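Local coordinates for protein probable enoyl-CoA hydratase/isomerase (Pseudomonas aeruginosa, PDB 7BOR) that binds coenzyme A and, as a member of the crotonase family, probably acts on enoyl-CoA thioesters, perhaps as a delta(3)-delta(2)-enoyl-CoA isomerase, at residues 3-8 against 32-37; 18-21 against 27-30; 58-63 against 108-113; 161-164 against 170-173. All coordinates share one frame; numbering follows the deposited sequence.

Overall arrangement
The four contacts run from the first strand of the crotonase fold, past the coenzyme A site, to the far side of the chain. Interactions 1 and 2 share helix 29-44, their centres about 8 Å apart, and are tied by a salt bridge from Arg-6 NH1 to Asp-19 OD2 (2.8 Å). Interaction 2 meets interaction 3 through a probable hydrogen bond from Leu-27 N to Gly-63 O (2.8 Å). Interaction 3, nearest the middle of the molecule, binds coenzyme A through Ser-62 and reaches interaction 4 where Leu-112 CD2 packs on Leu-173 CD2 (3.5 Å). The Phe-163 side chain of interaction 4 is about 12 Å from the ligand. Interactions 1 and 4 lie on opposite sides of the chain's centre, their own centres about 27 Å apart.

Interaction 1 of 4, residues 3-8 against 32-37; sequences ELIRVE and YSRMAE
Arg-34 and Met-35, one turn into helix 29-44, meet Ile-5 and Val-7 of the edge strand 5-9. The axes of the two short segments approach to 9.2 Å and run nearly parallel, at 22°, with Ile-5 and Arg-34 nearest each other in register. Arg-34 makes the longer contact. Its CG, anti to the backbone N (chi1 178°), is carried toward the strand and lies 3.7 Å from Ile-5 CB, while Ile-5 CG2 flanks the same methylene. The chain then bends at chi2 (103°) and takes the guanidinium along to Val-7, whose side chain comes from the opposite direction. Val-7 CG1 sits over one face of that flat group, and Val-7 CG2 lies 3.9 Å from Arg-34 NH1. The charged end thus rests on a branched apolar side chain. Met-35 follows with a purely apolar contact: its side chain crosses Ile-5 at about a right angle, and its methyl CE stands 4.0 Å from Ile-5 CD1. Ile-5 is therefore touched by the arginine stem on CB and CG2 and by the thioether end on CD1. Glu-37 OE1, in the same helix, lies 3.6 Å from Arg-34 NH2. That oxygen is well out of the guanidinium plane, so the pair is an attraction of charges without a directed N-H. Beside strand 5-9 in the sheet runs antiparallel strand 13-18, whose Leu-18 touches both Ile-5 and Met-35. Phe-84 of helix 80-90 also packs on Met-35, so helix 29-44 lies between that helix and the sheet edge.

Interaction 2 of 4, residues 18-21 against 27-30; sequences LDRQ and LTRA
Thr-28 sets its methyl on the guanidinium of Arg-20, while Leu-18 and Leu-27 pack together deeper in the protein. The arginine is stretched from CG to NE, with CG anti to the backbone N (chi1 -175°), and this full length brings its flat end to the threonine. Thr-28 CG2 lies over one guanidinium face, displaced toward the rim, and is 3.3 Å from Arg-20 NH1, a close approach. The Thr-28 chi1 of 70° divides the work of the two branches: CG2 is turned to the arginine, and OG1 caps Met-31 N, placing Thr-28 at the N-cap of helix 29-44. Arg-20 NH1 donates to Ala-26 O, just before 27-30, and forms a salt bridge with Asp-65 OD2 of the coenzyme A-binding loop. Leu-27 points its CB away from 18-21, yet CD2 comes back to lie 3.8 Å from Leu-18 CD2, and the two leucines cross at about a right angle. Asp-65 is a coenzyme A-binding residue, and the side chain of Arg-20 is about 5 Å from the bound coenzyme A. The arrangement thus joins an N-capped helix start to the second shell of the coenzyme A site in this crotonase-family enzyme.

Interaction 3 of 4, residues 58-63 against 108-113; sequences ACFTSG and TTLLLH. With COA (coenzyme A), chain C.
Phe-60 points its ring end toward Leu-110 and Leu-111, joining the coenzyme A-binding loop of the crotonase fold to the 3-10 turn that follows helix 106-109. With CG anti to the backbone N (chi1 -172°), the ring extends away from the loop backbone into the buried middle of the chain. Leu-110 comes from the opposite direction and presents CD1 to the ring edge, near its plane, 4.1 Å from Phe-60 CZ. Leu-111 instead slides past the ring in the reverse sense, and its CD2 stands obliquely 3.9 Å from Phe-60 CE2. The same methyl also reaches CZ, so one ring corner is touched by both leucines. Val-99 of strand 95-99 touches both Phe-60 and Leu-111. Beyond the phenylalanine the loop turns polar. Thr-61 OG1 accepts a hydrogen bond from Gly-63 N at 3.0 Å, an ST turn that fixes the peptides leading to the ligand, and OG1 is also hydrogen-bonded to Asn-25 O. Gly-63 has a positive phi (91°) and lies beside the pantetheine arm. Coenzyme A is gripped further by Asn-64 O, Ile-66 N and Arg-248 NH2, while this loop supplies a backbone carbonyl: N4P of the pantetheine arm donates to Ser-62 O at 2.7 Å, with an N-H...O angle of 162°.

Interaction 4 of 4, residues 161-164 against 170-173; sequences QDFS and AWGL
The chain leaves short strand 163-164, runs through helix 165-171 and turns back at Gly-172, whose positive phi belongs to a Schellman motif closing that helix; Phe-163 and Trp-171 remain the nearest backbone pair, 10.4 Å apart between their CA atoms. Side chains bridge this gap. Phe-163 CG stands between the backbone N and the carbonyl carbon (chi1 55°), which turns the ring toward the helix end. Trp-171 reaches it with the six-membered part of the indole: CZ3 lies over one face of the Phe-163 ring, offset toward the rim and 3.7 Å from Phe-163 CG. CH2 of the indole meets Phe-163 CB at 3.8 Å. The two six-membered rings have centroids 5.1 Å apart and planes inclined at 43°, an oblique aromatic pair. Leu-173, just past the helix, crosses Phe-163 at about a right angle, and its CD1 touches CZ and CE2 of the ring, at 3.9 Å from CZ. The indole thus lies mainly over CG and CD2 of Phe-163, and the leucine methyl lies at CE2 and CZ. Within 161-164, Gln-161 NE2 donates to Asp-162 O (3.0 Å), nearly straight at 166°. Ser-164 caps the helix start at Gln-167 N, and Leu-156 of helix 150-157 touches the side chains of both Phe-163 and Trp-171. Trp-171 also has a cation-pi partner in Lys-152. Across the two segments, however, the touching groups are carbon alone, so the helix end is held against the strand by apolar and aromatic dispersion contacts with little directional constraint.

Interaction 1 of 4, residues 3-8 against 32-37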
# COMPACT_ATOMS: atom_id res chain seq x y z
N GLU A 3 0.68 10.15 -17.19
CA GLU A 3 0.81 11.41 -16.47
C GLU A 3 0.88 11.23 -14.95
O GLU A 3 1.56 12.01 -14.28
CB GLU A 3 -0.37 12.31 -16.86
CG GLU A 3 -0.61 13.53 -15.99
CD GLU A 3 -2.10 13.85 -15.85
OE1 GLU A 3 -2.93 13.23 -16.56
OE2 GLU A 3 -2.43 14.74 -15.03
N LEU A 4 0.20 10.23 -14.39
CA LEU A 4 0.02 10.19 -12.94
C LEU A 4 0.85 9.13 -12.22
O LEU A 4 1.06 9.28 -11.01
CB LEU A 4 -1.47 9.97 -12.60
CG LEU A 4 -2.37 11.13 -13.06
CD1 LEU A 4 -3.83 10.79 -13.07
CD2 LEU A 4 -2.16 12.34 -12.17
N ILE A 5 1.30 8.08 -12.91
CA ILE A 5 2.25 7.09 -12.38
C ILE A 5 3.50 7.10 -13.26
O ILE A 5 3.46 6.67 -14.42
CB ILE A 5 1.65 5.67 -12.33
CG1 ILE A 5 0.43 5.55 -11.40
CG2 ILE A 5 2.74 4.65 -11.97
CD1 ILE A 5 0.60 6.07 -10.00
N ARG A 6 4.63 7.57 -12.71
CA ARG A 6 5.91 7.51 -13.42
C ARG A 6 6.60 6.18 -13.18
O ARG A 6 6.59 5.65 -12.07
CB ARG A 6 6.82 8.65 -12.97
CG ARG A 6 6.47 9.98 -13.58
CD ARG A 6 6.80 11.16 -12.64
NE ARG A 6 8.18 11.15 -12.15
CZ ARG A 6 8.72 12.12 -11.42
NH1 ARG A 6 8.01 13.19 -11.09
NH2 ARG A 6 9.99 12.02 -11.02
N VAL A 7 7.22 5.63 -14.24
CA VAL A 7 7.87 4.32 -14.17
C VAL A 7 9.35 4.38 -14.56
O VAL A 7 9.72 4.03 -15.69
CB VAL A 7 7.14 3.32 -15.08
CG1 VAL A 7 5.89 2.81 -14.42
CG2 VAL A 7 6.77 3.99 -16.42
N GLU A 8 10.21 4.78 -13.63
CA GLU A 8 11.65 4.87 -13.90
C GLU A 8 12.31 3.49 -13.78
O GLU A 8 12.49 2.98 -12.67
CB GLU A 8 12.30 5.85 -12.92
CG GLU A 8 11.79 7.29 -13.03
CD GLU A 8 12.12 7.94 -14.38
OE1 GLU A 8 13.29 7.85 -14.82
OE2 GLU A 8 11.20 8.53 -14.99
N TYR A 32 -4.32 2.86 -10.44
CA TYR A 32 -4.31 1.47 -10.03
C TYR A 32 -3.99 0.56 -11.22
O TYR A 32 -3.31 -0.47 -11.08
CB TYR A 32 -5.66 1.08 -9.46
CG TYR A 32 -5.97 1.59 -8.09
CD1 TYR A 32 -5.17 1.24 -7.03
CD2 TYR A 32 -7.11 2.34 -7.84
CE1 TYR A 32 -5.46 1.66 -5.73
CE2 TYR A 32 -7.41 2.76 -6.55
CZ TYR A 32 -6.56 2.40 -5.50
OH TYR A 32 -6.81 2.76 -4.21
N SER A 33 -4.58 0.89 -12.38
CA SER A 33 -4.38 0.06 -13.57
C SER A 33 -2.93 0.12 -14.04
O SER A 33 -2.34 -0.92 -14.34
CB SER A 33 -5.37 0.50 -14.66
OG SER A 33 -6.69 0.07 -14.34
N ARG A 34 -2.33 1.32 -14.05
CA ARG A 34 -0.94 1.44 -14.46
C ARG A 34 -0.03 0.66 -13.51
O ARG A 34 0.87 -0.06 -13.95
CB ARG A 34 -0.53 2.92 -14.54
CG ARG A 34 0.95 3.17 -14.92
CD ARG A 34 1.14 3.59 -16.36
NE ARG A 34 2.43 3.16 -16.91
CZ ARG A 34 2.78 1.88 -17.10
NH1 ARG A 34 3.96 1.55 -17.62
NH2 ARG A 34 1.95 0.93 -16.72
N MET A 35 -0.30 0.74 -12.20
CA MET A 35 0.55 0.03 -11.25
C MET A 35 0.36 -1.47 -11.36
O MET A 35 1.33 -2.24 -11.32
CB MET A 35 0.28 0.52 -9.83
CG MET A 35 1.02 1.82 -9.53
SD MET A 35 0.94 2.22 -7.77
CE MET A 35 -0.69 3.00 -7.71
N ALA A 36 -0.87 -1.92 -11.56
CA ALA A 36 -1.09 -3.36 -11.68
C ALA A 36 -0.35 -3.93 -12.89
O ALA A 36 0.24 -5.02 -12.80
CB ALA A 36 -2.58 -3.67 -11.77
N GLU A 37 -0.37 -3.24 -14.02
CA GLU A 37 0.31 -3.79 -15.19
C GLU A 37 1.82 -3.62 -15.08
O GLU A 37 2.57 -4.51 -15.49
CB GLU A 37 -0.24 -3.16 -16.48
CG GLU A 37 -0.19 -1.64 -16.57
CD GLU A 37 -0.45 -1.10 -17.98
OE1 GLU A 37 0.34 -1.42 -18.91
OE2 GLU A 37 -1.44 -0.36 -18.16

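Interaction 2 of 4, residues 18-21 against 27-30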
# COMPACT_ATOMS: atom_id res chain seq x y z
N LEU A 18 4.21 7.66 -7.66
CA LEU A 18 2.93 8.37 -7.67
C LEU A 18 3.14 9.86 -7.89
O LEU A 18 3.81 10.53 -7.10
CB LEU A 18 2.23 8.12 -6.33
CG LEU A 18 1.44 6.80 -6.14
CD1 LEU A 18 2.13 5.55 -6.60
CD2 LEU A 18 0.99 6.62 -4.66
N ASP A 19 2.56 10.41 -8.96
CA ASP A 19 2.75 11.83 -9.29
C ASP A 19 1.39 12.50 -9.53
O ASP A 19 0.98 12.72 -10.67
CB ASP A 19 3.69 11.99 -10.53
CG ASP A 19 4.43 13.36 -10.54
OD1 ASP A 19 4.17 14.23 -9.66
OD2 ASP A 19 5.28 13.56 -11.43
N ARG A 20 0.73 12.87 -8.43
CA ARG A 20 -0.57 13.55 -8.46
C ARG A 20 -0.61 14.46 -7.22
O ARG A 20 -1.47 14.34 -6.35
CB ARG A 20 -1.72 12.56 -8.51
CG ARG A 20 -3.13 13.19 -8.67
CD ARG A 20 -4.17 12.12 -8.94
NE ARG A 20 -5.50 12.70 -9.23
CZ ARG A 20 -6.62 12.46 -8.55
NH1 ARG A 20 -6.62 11.61 -7.53
NH2 ARG A 20 -7.75 13.05 -8.90
N GLN A 21 0.34 15.39 -7.13
CA GLN A 21 0.59 16.09 -5.88
C GLN A 21 -0.58 16.98 -5.49
O GLN A 21 -0.93 17.07 -4.31
CB GLN A 21 1.90 16.88 -5.99
CG GLN A 21 3.13 16.03 -6.43
CD GLN A 21 3.42 14.85 -5.48
OE1 GLN A 21 3.60 13.69 -5.93
NE2 GLN A 21 3.48 15.14 -4.16
N LEU A 27 -5.44 7.91 -5.26
CA LEU A 27 -5.30 6.89 -6.30
C LEU A 27 -6.58 6.70 -7.10
O LEU A 27 -7.59 6.21 -6.57
CB LEU A 27 -4.89 5.56 -5.67
CG LEU A 27 -3.58 5.56 -4.87
CD1 LEU A 27 -3.51 4.31 -4.09
CD2 LEU A 27 -2.49 5.63 -5.87
N THR A 28 -6.50 6.99 -8.40
CA THR A 28 -7.58 6.82 -9.37
C THR A 28 -7.56 5.44 -10.04
O THR A 28 -6.59 4.68 -9.94
CB THR A 28 -7.48 7.89 -10.45
OG1 THR A 28 -6.33 7.61 -11.24
CG2 THR A 28 -7.39 9.29 -9.80
N ARG A 29 -8.66 5.12 -10.73
CA ARG A 29 -8.73 3.83 -11.43
C ARG A 29 -7.58 3.68 -12.42
O ARG A 29 -7.05 2.58 -12.61
CB ARG A 29 -10.08 3.69 -12.14
CG ARG A 29 -11.32 3.46 -11.24
CD ARG A 29 -12.62 3.38 -12.08
NE ARG A 29 -12.95 4.67 -12.72
CZ ARG A 29 -13.90 5.52 -12.31
NH1 ARG A 29 -14.65 5.22 -11.25
NH2 ARG A 29 -14.11 6.67 -12.96
N ALA A 30 -7.17 4.78 -13.06
CA ALA A 30 -6.10 4.71 -14.05
C ALA A 30 -4.73 4.56 -13.38
O ALA A 30 -3.81 3.96 -13.96
CB ALA A 30 -6.15 5.96 -14.94

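Interaction 3 of 4, residues 58-63 against 108-113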
# COMPACT_ATOMS: atom_id res chain seq x y z
N ALA A 58 7.63 14.42 -0.27
CA ALA A 58 6.68 15.04 0.64
C ALA A 58 5.40 14.25 0.90
O ALA A 58 4.70 14.54 1.87
CB ALA A 58 6.26 16.41 0.10
N CYS A 59 5.05 13.30 0.05
CA CYS A 59 3.71 12.72 0.15
C CYS A 59 3.76 11.30 -0.39
O CYS A 59 4.38 11.05 -1.42
CB CYS A 59 2.65 13.55 -0.62
SG CYS A 59 0.89 12.93 -0.50
N PHE A 60 3.13 10.37 0.33
CA PHE A 60 3.05 9.02 -0.21
C PHE A 60 1.71 8.86 -0.97
O PHE A 60 1.68 9.02 -2.20
CB PHE A 60 3.25 7.98 0.90
CG PHE A 60 3.37 6.56 0.40
CD1 PHE A 60 4.43 6.17 -0.42
CD2 PHE A 60 2.44 5.59 0.76
CE1 PHE A 60 4.52 4.85 -0.87
CE2 PHE A 60 2.54 4.27 0.31
CZ PHE A 60 3.57 3.89 -0.51
N THR A 61 0.58 8.63 -0.28
CA THR A 61 -0.73 8.71 -0.94
C THR A 61 -1.83 8.88 0.11
O THR A 61 -1.79 8.25 1.16
CB THR A 61 -1.03 7.46 -1.79
OG1 THR A 61 -2.35 7.54 -2.38
CG2 THR A 61 -0.99 6.20 -0.94
N SER A 62 -2.81 9.72 -0.20
CA SER A 62 -3.98 9.84 0.67
C SER A 62 -4.96 8.69 0.46
O SER A 62 -6.06 8.70 1.05
CB SER A 62 -4.68 11.20 0.48
OG SER A 62 -4.96 11.52 -0.89
N GLY A 63 -4.58 7.68 -0.31
CA GLY A 63 -5.42 6.52 -0.47
C GLY A 63 -6.34 6.71 -1.66
O GLY A 63 -6.16 7.59 -2.53
N THR A 108 -1.48 2.98 3.80
CA THR A 108 -0.89 2.18 4.87
C THR A 108 -1.02 0.70 4.58
O THR A 108 -0.04 -0.04 4.71
CB THR A 108 -1.53 2.53 6.20
OG1 THR A 108 -1.10 3.85 6.57
CG2 THR A 108 -1.15 1.53 7.30
N THR A 109 -2.21 0.23 4.17
CA THR A 109 -2.34 -1.22 4.10
C THR A 109 -1.45 -1.82 3.02
O THR A 109 -1.09 -2.99 3.12
CB THR A 109 -3.82 -1.66 3.88
OG1 THR A 109 -4.31 -1.15 2.65
CG2 THR A 109 -4.68 -1.18 5.01
N LEU A 110 -1.12 -1.09 1.95
CA LEU A 110 -0.31 -1.74 0.93
C LEU A 110 1.09 -2.02 1.45
O LEU A 110 1.76 -2.97 1.00
CB LEU A 110 -0.24 -0.89 -0.32
CG LEU A 110 0.58 0.39 -0.33
CD1 LEU A 110 2.06 0.06 -0.70
CD2 LEU A 110 -0.06 1.42 -1.26
N LEU A 111 1.52 -1.23 2.44
CA LEU A 111 2.80 -1.44 3.10
C LEU A 111 2.86 -2.80 3.77
O LEU A 111 3.95 -3.35 3.97
CB LEU A 111 3.01 -0.33 4.13
CG LEU A 111 2.89 1.13 3.69
CD1 LEU A 111 3.11 2.10 4.82
CD2 LEU A 111 3.86 1.36 2.54
N LEU A 112 1.70 -3.34 4.15
CA LEU A 112 1.68 -4.68 4.73
C LEU A 112 2.05 -5.78 3.72
O LEU A 112 2.30 -6.90 4.15
CB LEU A 112 0.30 -4.98 5.33
CG LEU A 112 -0.14 -3.93 6.33
CD1 LEU A 112 -1.59 -4.17 6.74
CD2 LEU A 112 0.77 -3.94 7.62
N HIS A 113 2.16 -5.46 2.43
CA HIS A 113 2.56 -6.43 1.41
C HIS A 113 3.93 -6.11 0.81
O HIS A 113 4.35 -6.77 -0.16
CB HIS A 113 1.46 -6.51 0.33
CG HIS A 113 0.12 -6.74 0.91
ND1 HIS A 113 -0.36 -8.00 1.16
CD2 HIS A 113 -0.81 -5.88 1.40
CE1 HIS A 113 -1.53 -7.91 1.78
NE2 HIS A 113 -1.82 -6.63 1.93
N1A COA C . -9.71 11.63 -2.68
C2A COA C . -10.09 12.69 -3.44
N3A COA C . -9.52 13.93 -3.28
C4A COA C . -8.55 14.04 -2.36
C5A COA C . -8.15 13.00 -1.60
C6A COA C . -8.75 11.77 -1.76
N6A COA C . -8.43 10.53 -1.04
N7A COA C . -7.16 13.42 -0.76
C8A COA C . -6.94 14.73 -0.98
N9A COA C . -7.81 15.05 -1.94
C1B COA C . -7.79 16.44 -2.45
C2B COA C . -8.64 17.49 -1.58
O2B COA C . -10.08 17.25 -1.85
C3B COA C . -8.15 18.61 -2.05
O3B COA C . -8.71 18.90 -3.40
P3B COA C . -8.75 20.40 -4.02
O7A COA C . -7.46 21.15 -3.72
O8A COA C . -9.93 21.10 -3.41
O9A COA C . -8.87 20.26 -5.51
C4B COA C . -6.64 18.39 -2.29
O4B COA C . -6.55 16.87 -2.57
C5B COA C . -5.82 18.72 -1.19
O5B COA C . -6.18 17.83 -0.18
P1A COA C . -6.34 18.40 1.35
O1A COA C . -7.16 17.47 2.21
O2A COA C . -6.94 19.79 1.42
O3A COA C . -4.78 18.51 1.89
P2A COA C . -4.53 18.30 3.50
O4A COA C . -3.06 18.63 3.77
O5A COA C . -5.53 19.20 4.17
O6A COA C . -4.92 16.75 3.97
CBP COA C . -4.84 14.36 3.99
CCP COA C . -4.05 15.66 3.61
CDP COA C . -4.21 13.13 3.24
CEP COA C . -4.77 14.12 5.52
CAP COA C . -6.31 14.68 3.56
OAP COA C . -6.27 15.05 2.22
C9P COA C . -7.24 13.47 3.68
O9P COA C . -7.65 13.08 4.73
N8P COA C . -7.63 12.86 2.39
C7P COA C . -8.51 11.69 2.33
C6P COA C . -7.89 10.48 3.09
C5P COA C . -8.92 9.31 2.92
O5P COA C . -9.93 9.27 3.52
N4P COA C . -8.57 8.25 1.99
C3P COA C . -9.50 7.18 1.76
C2P COA C . -9.43 6.17 2.87
S1P COA C . -10.64 4.91 2.38

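Interaction 4 of 4, residues 161-164 against 170-173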
# COMPACT_ATOMS: atom_id res chain seq x y z
N GLN A 161 -7.08 5.39 14.51
CA GLN A 161 -6.04 6.24 15.10
C GLN A 161 -4.87 6.41 14.15
O GLN A 161 -4.35 5.43 13.61
CB GLN A 161 -5.57 5.61 16.42
CG GLN A 161 -4.40 6.31 17.12
CD GLN A 161 -4.75 7.69 17.59
OE1 GLN A 161 -5.69 7.89 18.37
NE2 GLN A 161 -4.01 8.65 17.12
N ASP A 162 -4.44 7.64 13.92
CA ASP A 162 -3.26 7.78 13.08
C ASP A 162 -2.00 7.66 13.92
O ASP A 162 -2.02 7.64 15.16
CB ASP A 162 -3.23 9.10 12.29
CG ASP A 162 -3.63 10.27 13.10
OD1 ASP A 162 -3.05 10.41 14.18
OD2 ASP A 162 -4.51 11.06 12.63
N PHE A 163 -0.90 7.49 13.22
CA PHE A 163 0.36 7.21 13.86
C PHE A 163 1.47 7.72 12.99
O PHE A 163 1.29 7.95 11.79
CB PHE A 163 0.52 5.73 14.18
CG PHE A 163 0.37 4.79 13.02
CD1 PHE A 163 -0.90 4.38 12.57
CD2 PHE A 163 1.48 4.21 12.43
CE1 PHE A 163 -1.02 3.44 11.55
CE2 PHE A 163 1.34 3.24 11.42
CZ PHE A 163 0.10 2.87 10.99
N SER A 164 2.59 8.00 13.62
CA SER A 164 3.73 8.60 12.94
C SER A 164 4.60 7.50 12.35
O SER A 164 4.53 6.33 12.74
CB SER A 164 4.61 9.40 13.92
OG SER A 164 5.23 8.49 14.87
N ALA A 170 8.68 1.52 15.33
CA ALA A 170 8.67 0.85 16.63
C ALA A 170 7.79 -0.41 16.63
O ALA A 170 8.10 -1.40 17.30
CB ALA A 170 8.18 1.81 17.71
N TRP A 171 6.65 -0.37 15.94
CA TRP A 171 5.74 -1.51 15.88
C TRP A 171 6.15 -2.53 14.84
O TRP A 171 5.62 -3.63 14.86
CB TRP A 171 4.30 -1.04 15.57
CG TRP A 171 3.77 -0.09 16.55
CD1 TRP A 171 4.20 0.09 17.82
CD2 TRP A 171 2.69 0.84 16.36
NE1 TRP A 171 3.48 1.09 18.44
CE2 TRP A 171 2.53 1.55 17.56
CE3 TRP A 171 1.85 1.15 15.28
CZ2 TRP A 171 1.56 2.54 17.72
CZ3 TRP A 171 0.90 2.09 15.43
CH2 TRP A 171 0.75 2.80 16.63
N GLY A 172 7.12 -2.22 13.98
CA GLY A 172 7.56 -3.14 12.95
C GLY A 172 6.74 -3.12 11.68
O GLY A 172 6.94 -3.96 10.79
N LEU A 173 5.80 -2.20 11.54
CA LEU A 173 5.24 -1.95 10.22
C LEU A 173 6.26 -1.31 9.25
O LEU A 173 6.24 -1.57 8.03
CB LEU A 173 4.02 -1.06 10.39
CG LEU A 173 2.86 -1.63 11.19
CD1 LEU A 173 1.70 -0.69 11.26
CD2 LEU A 173 2.42 -2.96 10.54